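Local coordinates for conserved exported protein (Bacteroides fragilis, PDB 3CLW) that probably hydrolyses O-glycosidic bonds in sugar substrates, as glycoside hydrolases of family 30 with a TIM-barrel fold do, though its actual substrate is unknown, at residues 62-67 / 402-407; 276-281 / 308-313; 334-339 / 487-492. One frame throughout, in Å; residues are numbered along the deposited sequence.

Contact 1: residues 62-67 / 402-407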
ATOM      1  N   GLY A  62     -15.055  -7.858   4.136  1.00 33.97           N
ATOM      2  CA  GLY A  62     -13.947  -7.450   3.279  1.00 33.01           C
ATOM      3  C   GLY A  62     -12.784  -6.831   4.037  1.00 32.62           C
ATOM      4  O   GLY A  62     -12.713  -6.929   5.262  1.00 32.57           O
ATOM      5  N   MET A  63     -11.875  -6.208   3.294  1.00 31.59           N
ATOM      6  CA  MET A  63     -10.718  -5.544   3.902  1.00 29.83           C
ATOM      7  C   MET A  63     -11.085  -4.263   4.662  1.00 30.63           C
ATOM      8  O   MET A  63     -10.395  -3.908   5.600  1.00 31.37           O
ATOM      9  CB  MET A  63      -9.670  -5.233   2.839  1.00 30.00           C
ATOM     10  CG  MET A  63      -8.663  -6.378   2.530  1.00 30.82           C
ATOM     11  SD  MET A  63      -7.652  -6.104   1.056  1.00 22.96           S
ATOM     12  CE  MET A  63      -6.593  -7.401   1.246  1.00 33.01           C
ATOM     13  N   ALA A  64     -12.160  -3.590   4.239  1.00 30.48           N
ATOM     14  CA  ALA A  64     -12.512  -2.249   4.690  1.00 31.26           C
ATOM     15  C   ALA A  64     -11.260  -1.340   4.734  1.00 31.76           C
ATOM     16  O   ALA A  64     -10.926  -0.780   5.770  1.00 31.44           O
ATOM     17  CB  ALA A  64     -13.214  -2.275   6.057  1.00 30.71           C
ATOM     18  N   LEU A  65     -10.581  -1.232   3.593  1.00 31.46           N
ATOM     19  CA  LEU A  65      -9.464  -0.329   3.431  1.00 30.72           C
ATOM     20  C   LEU A  65      -9.822   1.105   3.789  1.00 30.85           C
ATOM     21  O   LEU A  65     -10.973   1.546   3.638  1.00 30.30           O
ATOM     22  CB  LEU A  65      -8.937  -0.377   2.005  1.00 31.11           C
ATOM     23  CG  LEU A  65      -8.396  -1.722   1.534  1.00 30.46           C
ATOM     24  CD1 LEU A  65      -8.188  -1.608   0.080  1.00 30.40           C
ATOM     25  CD2 LEU A  65      -7.095  -2.121   2.273  1.00 31.54           C
ATOM     26  N   THR A  66      -8.805   1.837   4.247  1.00 30.43           N
ATOM     27  CA  THR A  66      -9.030   3.145   4.800  1.00 30.71           C
ATOM     28  C   THR A  66      -8.237   4.242   4.107  1.00 31.08           C
ATOM     29  O   THR A  66      -8.226   5.384   4.572  1.00 32.35           O
ATOM     30  CB  THR A  66      -8.772   3.140   6.337  1.00 30.41           C
ATOM     31  OG1 THR A  66      -7.588   2.404   6.607  1.00 29.92           O
ATOM     32  CG2 THR A  66      -9.934   2.482   7.069  1.00 27.98           C
ATOM     33  N   ASN A  67      -7.555   3.887   3.025  1.00 31.18           N
ATOM     34  CA  ASN A  67      -7.024   4.829   2.041  1.00 30.61           C
ATOM     35  C   ASN A  67      -7.224   4.141   0.690  1.00 30.78           C
ATOM     36  O   ASN A  67      -7.427   2.907   0.648  1.00 31.22           O
ATOM     37  CB  ASN A  67      -5.539   5.135   2.295  1.00 30.01           C
ATOM     38  CG  ASN A  67      -4.918   6.057   1.221  1.00 31.33           C
ATOM     39  OD1 ASN A  67      -5.225   7.249   1.133  1.00 34.55           O
ATOM     40  ND2 ASN A  67      -4.033   5.505   0.425  1.00 29.29           N
ATOM     41  N   PHE A 402      -9.996  -4.311  11.326  1.00 34.93           N
ATOM     42  CA  PHE A 402     -10.000  -4.068  12.771  1.00 35.94           C
ATOM     43  C   PHE A 402      -9.010  -2.965  13.273  1.00 36.98           C
ATOM     44  O   PHE A 402      -9.252  -2.294  14.285  1.00 36.71           O
ATOM     45  CB  PHE A 402      -9.716  -5.395  13.464  1.00 35.92           C
ATOM     46  CG  PHE A 402     -10.767  -6.449  13.208  1.00 35.86           C
ATOM     47  CD1 PHE A 402     -11.991  -6.397  13.876  1.00 35.04           C
ATOM     48  CD2 PHE A 402     -10.537  -7.477  12.286  1.00 33.94           C
ATOM     49  CE1 PHE A 402     -12.968  -7.365  13.653  1.00 35.56           C
ATOM     50  CE2 PHE A 402     -11.499  -8.435  12.044  1.00 34.74           C
ATOM     51  CZ  PHE A 402     -12.731  -8.378  12.729  1.00 34.74           C
ATOM     52  N   VAL A 403      -7.914  -2.777  12.545  1.00 37.54           N
ATOM     53  CA  VAL A 403      -6.909  -1.756  12.884  1.00 38.05           C
ATOM     54  C   VAL A 403      -7.203  -0.445  12.138  1.00 37.72           C
ATOM     55  O   VAL A 403      -6.782  -0.253  11.002  1.00 38.75           O
ATOM     56  CB  VAL A 403      -5.437  -2.261  12.649  1.00 37.76           C
ATOM     57  CG1 VAL A 403      -4.425  -1.250  13.234  1.00 37.81           C
ATOM     58  CG2 VAL A 403      -5.214  -3.623  13.321  1.00 38.72           C
ATOM     59  N   ARG A 404      -7.941   0.436  12.791  1.00 37.06           N
ATOM     60  CA  ARG A 404      -8.543   1.614  12.142  1.00 37.50           C
ATOM     61  C   ARG A 404      -7.697   2.894  12.288  1.00 37.69           C
ATOM     62  O   ARG A 404      -6.924   3.016  13.243  1.00 38.76           O
ATOM     63  CB  ARG A 404      -9.922   1.879  12.763  1.00 35.73           C
ATOM     64  CG  ARG A 404     -10.940   0.776  12.613  1.00 35.82           C
ATOM     65  CD  ARG A 404     -11.795   1.038  11.385  1.00 39.23           C
ATOM     66  NE  ARG A 404     -11.349   0.197  10.320  1.00 33.37           N
ATOM     67  CZ  ARG A 404     -11.798   0.241   9.084  1.00 31.07           C
ATOM     68  NH1 ARG A 404     -12.671   1.151   8.679  1.00 29.34           N
ATOM     69  NH2 ARG A 404     -11.284  -0.614   8.230  1.00 29.91           N
ATOM     70  N   PRO A 405      -7.856   3.854  11.360  1.00 38.27           N
ATOM     71  CA  PRO A 405      -7.100   5.126  11.436  1.00 38.82           C
ATOM     72  C   PRO A 405      -7.166   5.759  12.815  1.00 38.92           C
ATOM     73  O   PRO A 405      -8.234   5.906  13.364  1.00 39.58           O
ATOM     74  CB  PRO A 405      -7.818   6.029  10.423  1.00 38.86           C
ATOM     75  CG  PRO A 405      -8.336   5.069   9.398  1.00 38.82           C
ATOM     76  CD  PRO A 405      -8.712   3.800  10.159  1.00 37.79           C
ATOM     77  N   GLY A 406      -6.030   6.125  13.376  1.00 38.76           N
ATOM     78  CA  GLY A 406      -6.028   6.829  14.664  1.00 39.23           C
ATOM     79  C   GLY A 406      -5.630   5.921  15.815  1.00 39.31           C
ATOM     80  O   GLY A 406      -5.230   6.402  16.856  1.00 39.86           O
ATOM     81  N   MET A 407      -5.736   4.602  15.621  1.00 38.77           N
ATOM     82  CA  MET A 407      -5.364   3.655  16.657  1.00 37.06           C
ATOM     83  C   MET A 407      -3.867   3.741  16.820  1.00 38.35           C
ATOM     84  O   MET A 407      -3.152   4.071  15.882  1.00 39.10           O
ATOM     85  CB  MET A 407      -5.748   2.219  16.288  1.00 36.69           C
ATOM     86  CG  MET A 407      -7.234   1.859  16.507  1.00 36.00           C
ATOM     87  SD  MET A 407      -7.488   0.079  16.362  1.00 31.77           S
ATOM     88  CE  MET A 407      -9.196   0.014  16.810  1.00 34.87           C
TER
HETATM   89  O   HOH W   1      -7.699   0.389   8.239  1.00 29.11           O
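The methyl of T66 lies over one face of the R404 guanidinium, displaced toward its rim, with T66 CG2 3.4 Å from R404 NH1. P405 is met by both T66 CB, 3.6 Å from P405 CG, and the methyl, T66 CG2 being equally close to P405 CD. T66 thus packs on both the flat end of the arginine and the proline ring, which lie at roughly a right angle as seen from its methyl. With chi1 at 43° the hydroxyl is turned in over the backbone, leaving the methyl to do the packing. T66 OG1 is hydrogen-bonded to F22 N and also to a water at 2.6 Å, which in turn donates to V403 O. The water therefore ties the two segments together beside the apolar overlap.

In the fold, 62-67 is the loop leading into strand 68-71 of the TIM barrel, and 402-407 is the connection from helix 391-400 to strand 408-414, so the contact joins the barrel to the beta-rich C-terminal part of the chain.

R404 reaches the barrel loop by bending at chi2 (-94°) and chi3 (102°), both well away from staggered values. At the edge of the guanidinium, R404 NH2 donates to A64 O; the modelled 2.5 Å is very short, and that length is doubtful. The same nitrogen also donates to S400 O, so R404 links the barrel loop to the end of helix 391-400. R404 to M407 form a type II beta turn closed by M407 N to R404 O at 3.1 Å.

Contact 2: residues 276-281 / 308-313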
ATOM      1  N   ALA A 276       8.307   3.660   1.085  1.00 32.97           N
ATOM      2  CA  ALA A 276       9.040   2.687   0.278  1.00 33.59           C
ATOM      3  C   ALA A 276       8.221   1.412   0.104  1.00 33.91           C
ATOM      4  O   ALA A 276       7.295   1.144   0.873  1.00 33.83           O
ATOM      5  CB  ALA A 276      10.408   2.364   0.902  1.00 33.95           C
ATOM      6  N   HIS A 277       8.592   0.635  -0.910  1.00 33.80           N
ATOM      7  CA  HIS A 277       7.912  -0.615  -1.258  1.00 33.36           C
ATOM      8  C   HIS A 277       8.612  -1.815  -0.658  1.00 34.15           C
ATOM      9  O   HIS A 277       9.829  -1.792  -0.445  1.00 34.52           O
ATOM     10  CB  HIS A 277       7.818  -0.726  -2.783  1.00 32.75           C
ATOM     11  CG  HIS A 277       7.144   0.455  -3.415  1.00 30.55           C
ATOM     12  ND1 HIS A 277       7.094   0.656  -4.775  1.00 29.34           N
ATOM     13  CD2 HIS A 277       6.535   1.526  -2.856  1.00 28.37           C
ATOM     14  CE1 HIS A 277       6.458   1.785  -5.032  1.00 27.50           C
ATOM     15  NE2 HIS A 277       6.079   2.314  -3.885  1.00 28.83           N
ATOM     16  N   ASP A 278       7.826  -2.844  -0.365  1.00 35.17           N
ATOM     17  CA  ASP A 278       8.290  -4.102   0.249  1.00 36.11           C
ATOM     18  C   ASP A 278       9.035  -5.043  -0.698  1.00 36.31           C
ATOM     19  O   ASP A 278       9.604  -6.040  -0.256  1.00 37.39           O
ATOM     20  CB  ASP A 278       7.091  -4.861   0.789  1.00 35.21           C
ATOM     21  CG  ASP A 278       6.512  -4.220   2.012  1.00 37.97           C
ATOM     22  OD1 ASP A 278       7.206  -4.172   3.053  1.00 36.12           O
ATOM     23  OD2 ASP A 278       5.347  -3.785   1.935  1.00 39.17           O
ATOM     24  N   TYR A 279       8.992  -4.761  -1.990  1.00 35.88           N
ATOM     25  CA  TYR A 279       9.594  -5.644  -2.982  1.00 37.19           C
ATOM     26  C   TYR A 279      11.039  -6.064  -2.656  1.00 38.17           C
ATOM     27  O   TYR A 279      11.807  -5.263  -2.149  1.00 38.66           O
ATOM     28  CB  TYR A 279       9.547  -4.981  -4.357  1.00 36.36           C
ATOM     29  CG  TYR A 279       8.139  -4.691  -4.854  1.00 36.02           C
ATOM     30  CD1 TYR A 279       7.275  -5.745  -5.217  1.00 36.08           C
ATOM     31  CD2 TYR A 279       7.679  -3.385  -4.983  1.00 34.26           C
ATOM     32  CE1 TYR A 279       5.986  -5.503  -5.682  1.00 36.36           C
ATOM     33  CE2 TYR A 279       6.384  -3.124  -5.452  1.00 36.56           C
ATOM     34  CZ  TYR A 279       5.541  -4.203  -5.805  1.00 36.11           C
ATOM     35  OH  TYR A 279       4.274  -3.990  -6.285  1.00 35.21           O
ATOM     36  N   TRP A 280      11.371  -7.327  -2.949  1.00 39.61           N
ATOM     37  CA  TRP A 280      12.732  -7.907  -2.834  1.00 40.28           C
ATOM     38  C   TRP A 280      13.343  -7.947  -1.445  1.00 41.02           C
ATOM     39  O   TRP A 280      14.537  -8.175  -1.294  1.00 42.82           O
ATOM     40  CB  TRP A 280      13.705  -7.280  -3.842  1.00 40.17           C
ATOM     41  CG  TRP A 280      13.054  -6.993  -5.125  1.00 39.62           C
ATOM     42  CD1 TRP A 280      12.835  -5.762  -5.661  1.00 38.76           C
ATOM     43  CD2 TRP A 280      12.471  -7.948  -6.026  1.00 39.84           C
ATOM     44  NE1 TRP A 280      12.153  -5.881  -6.856  1.00 40.58           N
ATOM     45  CE2 TRP A 280      11.911  -7.211  -7.104  1.00 41.14           C
ATOM     46  CE3 TRP A 280      12.370  -9.357  -6.034  1.00 40.51           C
ATOM     47  CZ2 TRP A 280      11.263  -7.834  -8.197  1.00 40.81           C
ATOM     48  CZ3 TRP A 280      11.700  -9.992  -7.112  1.00 40.02           C
ATOM     49  CH2 TRP A 280      11.160  -9.222  -8.184  1.00 41.04           C
ATOM     50  N   SER A 281      12.541  -7.745  -0.420  1.00 41.09           N
ATOM     51  CA  SER A 281      13.075  -7.715   0.924  1.00 41.61           C
ATOM     52  C   SER A 281      12.206  -8.540   1.871  1.00 42.00           C
ATOM     53  O   SER A 281      12.368  -8.469   3.087  1.00 41.56           O
ATOM     54  CB  SER A 281      13.239  -6.262   1.426  1.00 42.06           C
ATOM     55  OG  SER A 281      11.986  -5.575   1.569  1.00 41.81           O
ATOM     56  N   PHE A 308       6.885   6.166   8.791  1.00 35.94           N
ATOM     57  CA  PHE A 308       7.136   5.308   7.649  1.00 35.48           C
ATOM     58  C   PHE A 308       5.816   4.732   7.069  1.00 34.44           C
ATOM     59  O   PHE A 308       4.912   4.406   7.822  1.00 34.31           O
ATOM     60  CB  PHE A 308       8.106   4.168   8.028  1.00 35.83           C
ATOM     61  CG  PHE A 308       8.420   3.264   6.870  1.00 34.59           C
ATOM     62  CD1 PHE A 308       9.228   3.713   5.839  1.00 34.97           C
ATOM     63  CD2 PHE A 308       7.858   2.004   6.796  1.00 32.08           C
ATOM     64  CE1 PHE A 308       9.503   2.896   4.755  1.00 35.43           C
ATOM     65  CE2 PHE A 308       8.102   1.184   5.725  1.00 34.17           C
ATOM     66  CZ  PHE A 308       8.927   1.619   4.695  1.00 35.82           C
ATOM     67  N   TRP A 309       5.731   4.639   5.739  1.00 33.77           N
ATOM     68  CA  TRP A 309       4.627   3.964   5.027  1.00 32.50           C
ATOM     69  C   TRP A 309       5.213   2.920   4.082  1.00 32.52           C
ATOM     70  O   TRP A 309       6.111   3.216   3.253  1.00 32.22           O
ATOM     71  CB  TRP A 309       3.800   4.949   4.192  1.00 31.84           C
ATOM     72  CG  TRP A 309       2.701   5.710   4.907  1.00 31.51           C
ATOM     73  CD1 TRP A 309       2.576   5.919   6.270  1.00 30.16           C
ATOM     74  CD2 TRP A 309       1.593   6.400   4.295  1.00 31.59           C
ATOM     75  NE1 TRP A 309       1.455   6.672   6.527  1.00 29.80           N
ATOM     76  CE2 TRP A 309       0.834   6.981   5.337  1.00 29.81           C
ATOM     77  CE3 TRP A 309       1.154   6.567   2.954  1.00 34.11           C
ATOM     78  CZ2 TRP A 309      -0.313   7.726   5.096  1.00 28.65           C
ATOM     79  CZ3 TRP A 309       0.005   7.329   2.720  1.00 29.72           C
ATOM     80  CH2 TRP A 309      -0.717   7.885   3.788  1.00 29.92           C
ATOM     81  N   ALA A 310       4.737   1.685   4.214  1.00 32.58           N
ATOM     82  CA  ALA A 310       5.004   0.667   3.198  1.00 32.23           C
ATOM     83  C   ALA A 310       3.921   0.910   2.124  1.00 32.54           C
ATOM     84  O   ALA A 310       2.714   0.788   2.383  1.00 32.80           O
ATOM     85  CB  ALA A 310       4.970  -0.752   3.813  1.00 32.90           C
ATOM     86  N   SER A 311       4.329   1.367   0.949  1.00 32.23           N
ATOM     87  CA  SER A 311       3.352   1.997   0.056  1.00 33.00           C
ATOM     88  C   SER A 311       3.058   1.240  -1.240  1.00 33.10           C
ATOM     89  O   SER A 311       2.298   1.725  -2.082  1.00 33.95           O
ATOM     90  CB  SER A 311       3.777   3.426  -0.270  1.00 32.87           C
ATOM     91  OG  SER A 311       5.089   3.405  -0.847  1.00 35.37           O
ATOM     92  N   GLU A 312       3.663   0.070  -1.412  1.00 33.74           N
ATOM     93  CA  GLU A 312       3.346  -0.803  -2.549  1.00 34.08           C
ATOM     94  C   GLU A 312       3.927  -2.169  -2.349  1.00 34.23           C
ATOM     95  O   GLU A 312       5.075  -2.305  -1.995  1.00 33.60           O
ATOM     96  CB  GLU A 312       3.850  -0.237  -3.877  1.00 33.81           C
ATOM     97  CG  GLU A 312       3.175  -0.880  -5.101  1.00 33.97           C
ATOM     98  CD  GLU A 312       3.862  -0.567  -6.407  1.00 35.16           C
ATOM     99  OE1 GLU A 312       3.961   0.612  -6.804  1.00 35.59           O
ATOM    100  OE2 GLU A 312       4.298  -1.523  -7.064  1.00 36.87           O
ATOM    101  N   TYR A 313       3.106  -3.190  -2.575  1.00 35.50           N
ATOM    102  CA  TYR A 313       3.572  -4.567  -2.672  1.00 36.23           C
ATOM    103  C   TYR A 313       2.601  -5.439  -3.471  1.00 37.19           C
ATOM    104  O   TYR A 313       1.392  -5.221  -3.444  1.00 37.11           O
ATOM    105  CB  TYR A 313       3.759  -5.199  -1.286  1.00 36.23           C
ATOM    106  CG  TYR A 313       4.303  -6.608  -1.383  1.00 37.08           C
ATOM    107  CD1 TYR A 313       5.624  -6.841  -1.836  1.00 37.58           C
ATOM    108  CD2 TYR A 313       3.481  -7.721  -1.102  1.00 37.10           C
ATOM    109  CE1 TYR A 313       6.118  -8.123  -1.957  1.00 38.14           C
ATOM    110  CE2 TYR A 313       3.958  -9.006  -1.215  1.00 36.08           C
ATOM    111  CZ  TYR A 313       5.269  -9.211  -1.642  1.00 38.99           C
ATOM    112  OH  TYR A 313       5.740 -10.504  -1.753  1.00 39.33           O
TER
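The H277 imidazole has E312 CB over one face, modelled implausibly close, so the exact spacing is doubtful, and S311 OG at its edge, in the ring plane. Its two nitrogens are bonded elsewhere, ND1 to E186 and NE2 to E231, which also takes a bond from S311 OG; the ring is thereby fixed in rotation. The Y279 ring turns an edge to the E312 carboxylate, the two planes 82° apart, and Y279 OH donates to the anti lone pair of E312 OE2 at 2.6 Å. E312 gets there with CG anti to its backbone N (chi1 -162°) and the chain extended beyond. Y279 also meets Y313 obliquely, Y279 CD1 lying 3.9 Å from Y313 CD1, and D278 CB packs 3.6 Å from the same Y313 atom.

The two strand ends pair in parallel at A276 and A310. A276 N donates to W309 O at 3.1 Å and S311 N to A276 O; past the bridge, D278 N donates to E312 O at 3.2 Å. This is the C-terminal mouth of adjacent TIM-barrel strands, where family 30 enzymes have their active site, so E312, with E186 and E231, probably lines it.

Strand 226-232 flanks strand 270-276 and strand 353-356 flanks 307-310; helix 285-300 packs on F308 and supplies R292 to D278, and helix 328-347 lies against Y313.

Contact 3: residues 334-339 / 487-492; sequences LGLYVA and PARSVA
L336 is pressed firmly against the strand backbone and V491: L336 CD2 stands 3.6 Å from V491 CG2 and equally near S490 O. The leucine and valine lie alongside, pointing opposite ways. One turn on comes the looser apolar touch, A339 CB reaching V491 CG2 at 4.1 Å, so V491 CG2 touches two helix side chains. I443, on the adjoining strand 438-444, touches both L336 and A339 and extends this buried patch.

The pairing is helix 328-347 of the TIM barrel against strand 490-495 of the C-terminal beta domain, an arrangement consistent with the side domain of family 30 enzymes. Locally the helix and strand axes are 9.0 Å apart at closest approach and make a 54° angle.

The R489 end is the partly exposed, more polar side, yet still in close touch through L336 CD1, which lies over the centre of one face of the guanidinium, 3.5 Å from R489 CZ. The arginine is bent at chi2 and chi3 (-64° and -75°), which folds the guanidinium back across the leucine. Its polar end is held by others: NH1 donates to Y445 O, NH2 to N333 OD1 on the helix, and the group makes a cation-pi contact with the Y445 ring. R489 has positive phi and, with S490, faces N444 in a G1 beta bulge; S490 turns from the helix, S490 OG donating to P487 O at 2.7 Å.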
ATOM      1  N   LEU A 334       0.447 -18.015   0.493  1.00 39.22           N
ATOM      2  CA  LEU A 334       0.529 -16.643   0.014  1.00 38.18           C
ATOM      3  C   LEU A 334      -0.073 -15.681   1.030  1.00 38.82           C
ATOM      4  O   LEU A 334       0.554 -14.657   1.356  1.00 37.83           O
ATOM      5  CB  LEU A 334      -0.161 -16.501  -1.327  1.00 37.71           C
ATOM      6  CG  LEU A 334       0.526 -17.194  -2.505  1.00 37.99           C
ATOM      7  CD1 LEU A 334      -0.438 -17.261  -3.690  1.00 34.48           C
ATOM      8  CD2 LEU A 334       1.803 -16.444  -2.861  1.00 34.50           C
ATOM      9  N   GLY A 335      -1.263 -16.022   1.547  1.00 38.07           N
ATOM     10  CA  GLY A 335      -1.891 -15.225   2.585  1.00 39.14           C
ATOM     11  C   GLY A 335      -1.024 -15.013   3.832  1.00 40.22           C
ATOM     12  O   GLY A 335      -0.931 -13.904   4.353  1.00 39.58           O
ATOM     13  N   LEU A 336      -0.393 -16.084   4.321  1.00 40.82           N
ATOM     14  CA  LEU A 336       0.500 -15.984   5.478  1.00 40.82           C
ATOM     15  C   LEU A 336       1.836 -15.313   5.154  1.00 40.19           C
ATOM     16  O   LEU A 336       2.363 -14.609   5.990  1.00 40.64           O
ATOM     17  CB  LEU A 336       0.757 -17.353   6.099  1.00 41.24           C
ATOM     18  CG  LEU A 336      -0.409 -18.112   6.727  1.00 43.16           C
ATOM     19  CD1 LEU A 336      -0.055 -19.585   6.767  1.00 44.02           C
ATOM     20  CD2 LEU A 336      -0.753 -17.603   8.115  1.00 44.86           C
ATOM     21  N   TYR A 337       2.372 -15.517   3.951  1.00 39.95           N
ATOM     22  CA  TYR A 337       3.609 -14.849   3.525  1.00 39.61           C
ATOM     23  C   TYR A 337       3.463 -13.320   3.582  1.00 39.31           C
ATOM     24  O   TYR A 337       4.366 -12.601   4.060  1.00 39.08           O
ATOM     25  CB  TYR A 337       3.959 -15.299   2.116  1.00 40.08           C
ATOM     26  CG  TYR A 337       5.253 -14.762   1.524  1.00 41.71           C
ATOM     27  CD1 TYR A 337       5.254 -13.615   0.736  1.00 39.48           C
ATOM     28  CD2 TYR A 337       6.474 -15.448   1.702  1.00 44.13           C
ATOM     29  CE1 TYR A 337       6.405 -13.134   0.168  1.00 41.77           C
ATOM     30  CE2 TYR A 337       7.655 -14.986   1.109  1.00 43.09           C
ATOM     31  CZ  TYR A 337       7.610 -13.813   0.349  1.00 43.72           C
ATOM     32  OH  TYR A 337       8.756 -13.325  -0.249  1.00 43.94           O
ATOM     33  N   VAL A 338       2.311 -12.832   3.120  1.00 38.29           N
ATOM     34  CA  VAL A 338       2.062 -11.405   3.061  1.00 37.39           C
ATOM     35  C   VAL A 338       1.698 -10.895   4.434  1.00 37.26           C
ATOM     36  O   VAL A 338       2.138  -9.835   4.808  1.00 37.29           O
ATOM     37  CB  VAL A 338       0.984 -11.026   2.017  1.00 37.33           C
ATOM     38  CG1 VAL A 338       0.753  -9.535   2.000  1.00 36.66           C
ATOM     39  CG2 VAL A 338       1.391 -11.477   0.629  1.00 35.78           C
ATOM     40  N   ALA A 339       0.904 -11.649   5.191  1.00 37.30           N
ATOM     41  CA  ALA A 339       0.617 -11.266   6.573  1.00 37.52           C
ATOM     42  C   ALA A 339       1.914 -11.075   7.393  1.00 37.92           C
ATOM     43  O   ALA A 339       1.958 -10.277   8.295  1.00 38.04           O
ATOM     44  CB  ALA A 339      -0.294 -12.258   7.233  1.00 36.94           C
ATOM     45  N   PRO A 487      -4.725 -22.157  15.358  1.00 50.50           N
ATOM     46  CA  PRO A 487      -4.466 -23.281  14.441  1.00 49.96           C
ATOM     47  C   PRO A 487      -3.130 -23.086  13.752  1.00 49.40           C
ATOM     48  O   PRO A 487      -2.688 -21.946  13.587  1.00 49.69           O
ATOM     49  CB  PRO A 487      -5.603 -23.173  13.415  1.00 49.95           C
ATOM     50  CG  PRO A 487      -6.660 -22.338  14.104  1.00 50.50           C
ATOM     51  CD  PRO A 487      -5.893 -21.362  14.935  1.00 49.76           C
ATOM     52  N   ALA A 488      -2.470 -24.179  13.389  1.00 48.74           N
ATOM     53  CA  ALA A 488      -1.264 -24.094  12.576  1.00 48.40           C
ATOM     54  C   ALA A 488      -1.624 -23.364  11.295  1.00 47.88           C
ATOM     55  O   ALA A 488      -2.744 -23.507  10.804  1.00 48.64           O
ATOM     56  CB  ALA A 488      -0.776 -25.463  12.239  1.00 48.94           C
ATOM     57  N   ARG A 489      -0.691 -22.566  10.784  1.00 46.68           N
ATOM     58  CA  ARG A 489      -0.839 -21.888   9.493  1.00 45.44           C
ATOM     59  C   ARG A 489      -2.101 -20.968   9.371  1.00 45.06           C
ATOM     60  O   ARG A 489      -2.875 -21.025   8.390  1.00 44.26           O
ATOM     61  CB  ARG A 489      -0.723 -22.918   8.363  1.00 45.59           C
ATOM     62  CG  ARG A 489       0.564 -23.759   8.450  1.00 44.96           C
ATOM     63  CD  ARG A 489       1.803 -22.880   8.262  1.00 43.21           C
ATOM     64  NE  ARG A 489       1.954 -22.511   6.858  1.00 41.95           N
ATOM     65  CZ  ARG A 489       2.799 -21.601   6.392  1.00 44.50           C
ATOM     66  NH1 ARG A 489       3.602 -20.945   7.217  1.00 41.84           N
ATOM     67  NH2 ARG A 489       2.832 -21.341   5.084  1.00 45.08           N
ATOM     68  N   SER A 490      -2.258 -20.102  10.374  1.00 43.79           N
ATOM     69  CA  SER A 490      -3.439 -19.263  10.512  1.00 43.15           C
ATOM     70  C   SER A 490      -3.099 -17.840  10.900  1.00 42.94           C
ATOM     71  O   SER A 490      -2.028 -17.590  11.459  1.00 43.23           O
ATOM     72  CB  SER A 490      -4.332 -19.831  11.608  1.00 43.35           C
ATOM     73  OG  SER A 490      -3.784 -19.604  12.900  1.00 42.19           O
ATOM     74  N   VAL A 491      -4.028 -16.920  10.628  1.00 41.84           N
ATOM     75  CA  VAL A 491      -4.009 -15.593  11.222  1.00 40.84           C
ATOM     76  C   VAL A 491      -5.276 -15.385  12.042  1.00 40.85           C
ATOM     77  O   VAL A 491      -6.373 -15.625  11.559  1.00 42.25           O
ATOM     78  CB  VAL A 491      -3.897 -14.484  10.159  1.00 40.31           C
ATOM     79  CG1 VAL A 491      -3.560 -13.166  10.831  1.00 39.99           C
ATOM     80  CG2 VAL A 491      -2.844 -14.839   9.141  1.00 39.20           C
ATOM     81  N   ALA A 492      -5.130 -14.971  13.291  1.00 40.47           N
ATOM     82  CA  ALA A 492      -6.297 -14.688  14.159  1.00 40.15           C
ATOM     83  C   ALA A 492      -6.291 -13.240  14.558  1.00 39.85           C
ATOM     84  O   ALA A 492      -5.241 -12.700  14.896  1.00 39.50           O
ATOM     85  CB  ALA A 492      -6.278 -15.550  15.415  1.00 39.35           C
TER

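The centres of the contacts form a nearly equal triangle, about 18 to 19 Å on each side. The centre of contact 2 is nearest the centre of the chain, about 7 Å away, at the end of two barrel strands, whereas contacts 1 and 3 both join the barrel to the beta-rich C-terminal part. Along the chain, contact 2 falls between the two segments of contact 1 and is finished before contact 3 begins; contacts 1 and 3 interleave. Contacts 2 and 3 meet directly, Y313 OH lying 3.3 Å from Y337 CE1, where the chain after strand 307-310 passes helix 328-347, so the barrel mouth and the side-domain junction are in direct touch through Y313 and Y337.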